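Local coordinates for protein transcriptional regulator (Rhodococcus sp., PDB 2O0Y) that probably binds DNA through a helix-turn-helix domain and regulates transcription, as a member of the IclR family, at residues B[101-106]-B[112-117]. Sequence-based numbering, arbitrary orientation.
Sequences DIMRQL and ETVNLY
Helix 101-106 runs back over strand 113-117 at 147° between their directions, the axes approaching to 8.1 Å, and Met103 faces Val114 with their CA atoms 6.3 Å apart. The side chain of Val114 is directed toward the helix. Its CG2 lies beside the helix backbone, 3.7 Å from the carbonyl O of Met103, and also meets Leu106, whose CG comes within 3.8 Å of it. CG1 meets the CE methyl of selenomethionine Met103 at 4.0 Å and shares Leu106 CD2 with CG2. Leu106 reaches Val114 because its CG stands anti to the backbone N (chi1 -179°), which carries CD2 across both valine methyls; the two side chains cross at about a right angle. The Met103 chain descends to the strand and bends at its last torsion (chi3 58°), laying CE along the backbone, 3.7 Å from Val114 O and 4.0 Å from Leu116 CB, while SE lies beside Leu116 CD1. Replacing Val114 with an alanine removes both branches and would probably open a gap beneath the helix, leaving Leu106 and the Met103 methyl poorly packed. On the two flanking strands, Val114 touches Leu223 and Leu225 (219-228) and Met103 touches Cys130 (123-130), whereas Leu106 also packs on Cys243 of helix 237-254. Within the helix, and taking no part in the contact, Arg104 NH2 forms a salt bridge to the anti side of Asp101 OD1, which lies near the guanidinium plane. The contact thus joins a helix to one face of the antiparallel sheet in the GAF-like C-terminal domain of the IclR family. Asn115, turned to the far face, bonds Gln129; no hydrogen bond crosses between the segments, and cohesion here comes from buried apolar packing.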
loop_
_atom_site.group_PDB
_atom_site.type_symbol
_atom_site.label_atom_id
_atom_site.label_comp_id
_atom_site.label_asym_id
_atom_site.label_seq_id
_atom_site.Cartn_x
_atom_site.Cartn_y
_atom_site.Cartn_z
ATOM N N ASP B 101 17.685 -17.267 -8.522
ATOM C CA ASP B 101 18.818 -18.187 -8.814
ATOM C C ASP B 101 19.945 -18.050 -7.781
ATOM O O ASP B 101 20.458 -19.052 -7.272
ATOM C CB ASP B 101 19.421 -17.951 -10.203
ATOM C CG ASP B 101 18.464 -18.274 -11.316
ATOM O OD1 ASP B 101 17.464 -18.971 -11.066
ATOM O OD2 ASP B 101 18.713 -17.794 -12.456
ATOM N N ILE B 102 20.340 -16.823 -7.459
ATOM C CA ILE B 102 21.438 -16.644 -6.479
ATOM C C ILE B 102 21.031 -17.197 -5.118
ATOM O O ILE B 102 21.822 -17.828 -4.453
ATOM C CB ILE B 102 21.863 -15.140 -6.356
ATOM C CG1 ILE B 102 22.607 -14.680 -7.617
ATOM C CG2 ILE B 102 22.718 -14.906 -5.119
ATOM C CD1 ILE B 102 22.600 -13.116 -7.780
HETATM N N MSE B 103 19.797 -16.974 -4.696
HETATM C CA MSE B 103 19.324 -17.446 -3.387
HETATM C C MSE B 103 19.268 -18.967 -3.386
HETATM O O MSE B 103 19.574 -19.632 -2.389
HETATM C CB MSE B 103 17.926 -16.874 -3.129
HETATM C CG MSE B 103 17.870 -15.374 -2.992
HETATM SE SE MSE B 103 15.988 -14.746 -2.786
HETATM C CE MSE B 103 15.390 -15.736 -1.182
ATOM N N ARG B 104 18.831 -19.525 -4.501
ATOM C CA ARG B 104 18.753 -20.978 -4.631
ATOM C C ARG B 104 20.142 -21.588 -4.528
ATOM O O ARG B 104 20.371 -22.548 -3.764
ATOM C CB ARG B 104 18.054 -21.365 -5.962
ATOM C CG ARG B 104 17.617 -22.802 -5.978
ATOM C CD ARG B 104 17.164 -23.242 -7.372
ATOM N NE ARG B 104 15.974 -22.444 -7.756
ATOM C CZ ARG B 104 15.944 -21.526 -8.720
ATOM N NH1 ARG B 104 14.799 -20.892 -8.942
ATOM N NH2 ARG B 104 17.026 -21.253 -9.472
ATOM N N GLN B 105 21.112 -20.998 -5.231
ATOM C CA GLN B 105 22.472 -21.527 -5.146
ATOM C C GLN B 105 23.068 -21.392 -3.728
ATOM O O GLN B 105 23.747 -22.290 -3.217
ATOM C CB GLN B 105 23.361 -20.887 -6.223
ATOM C CG GLN B 105 24.755 -21.506 -6.317
ATOM C CD GLN B 105 24.707 -22.960 -6.752
ATOM O OE1 GLN B 105 23.968 -23.311 -7.671
ATOM N NE2 GLN B 105 25.496 -23.818 -6.082
ATOM N N LEU B 106 22.814 -20.280 -3.078
ATOM C CA LEU B 106 23.229 -20.056 -1.679
ATOM C C LEU B 106 22.641 -21.144 -0.797
ATOM O O LEU B 106 23.329 -21.678 0.083
ATOM C CB LEU B 106 22.704 -18.669 -1.182
ATOM C CG LEU B 106 23.114 -18.342 0.254
ATOM C CD1 LEU B 106 24.678 -18.517 0.419
ATOM C CD2 LEU B 106 22.613 -16.937 0.643
ATOM N N GLU B 112 21.273 -24.489 4.108
ATOM C CA GLU B 112 20.298 -23.773 4.924
ATOM C C GLU B 112 19.234 -23.063 4.089
ATOM O O GLU B 112 19.483 -22.737 2.910
ATOM C CB GLU B 112 21.000 -22.749 5.825
ATOM C CG GLU B 112 22.113 -23.297 6.691
ATOM C CD GLU B 112 21.715 -24.392 7.637
ATOM O OE1 GLU B 112 20.510 -24.646 7.791
ATOM O OE2 GLU B 112 22.626 -24.955 8.296
ATOM N N THR B 113 18.062 -22.858 4.699
ATOM C CA THR B 113 16.985 -22.086 4.099
ATOM C C THR B 113 17.435 -20.641 3.992
ATOM O O THR B 113 17.995 -20.111 4.957
ATOM C CB THR B 113 15.715 -22.178 4.938
ATOM O OG1 THR B 113 15.213 -23.535 4.834
ATOM C CG2 THR B 113 14.613 -21.161 4.386
ATOM N N VAL B 114 17.206 -20.028 2.820
ATOM C CA VAL B 114 17.582 -18.655 2.554
ATOM C C VAL B 114 16.298 -17.851 2.524
ATOM O O VAL B 114 15.440 -18.125 1.701
ATOM C CB VAL B 114 18.285 -18.533 1.214
ATOM C CG1 VAL B 114 18.567 -17.083 0.927
ATOM C CG2 VAL B 114 19.608 -19.338 1.251
ATOM N N ASN B 115 16.180 -16.839 3.399
ATOM C CA ASN B 115 14.964 -15.985 3.497
ATOM C C ASN B 115 15.314 -14.573 3.066
ATOM O O ASN B 115 16.347 -14.053 3.494
ATOM C CB ASN B 115 14.527 -15.918 4.970
ATOM C CG ASN B 115 13.952 -17.249 5.458
ATOM O OD1 ASN B 115 13.133 -17.858 4.776
ATOM N ND2 ASN B 115 14.423 -17.725 6.592
ATOM N N LEU B 116 14.462 -13.928 2.274
ATOM C CA LEU B 116 14.685 -12.523 1.951
ATOM C C LEU B 116 13.642 -11.789 2.756
ATOM O O LEU B 116 12.441 -11.967 2.513
ATOM C CB LEU B 116 14.484 -12.213 0.459
ATOM C CG LEU B 116 14.961 -10.828 -0.043
ATOM C CD1 LEU B 116 15.220 -10.896 -1.526
ATOM C CD2 LEU B 116 13.862 -9.804 0.101
ATOM N N TYR B 117 14.077 -10.969 3.709
ATOM C CA TYR B 117 13.121 -10.277 4.578
ATOM C C TYR B 117 13.075 -8.814 4.277
ATOM O O TYR B 117 14.102 -8.256 3.919
ATOM C CB TYR B 117 13.658 -10.325 5.986
ATOM C CG TYR B 117 13.461 -11.547 6.800
ATOM C CD1 TYR B 117 12.287 -11.704 7.535
ATOM C CD2 TYR B 117 14.477 -12.526 6.918
ATOM C CE1 TYR B 117 12.107 -12.823 8.351
ATOM C CE2 TYR B 117 14.309 -13.625 7.753
ATOM C CZ TYR B 117 13.125 -13.747 8.477
ATOM O OH TYR B 117 12.892 -14.799 9.326
#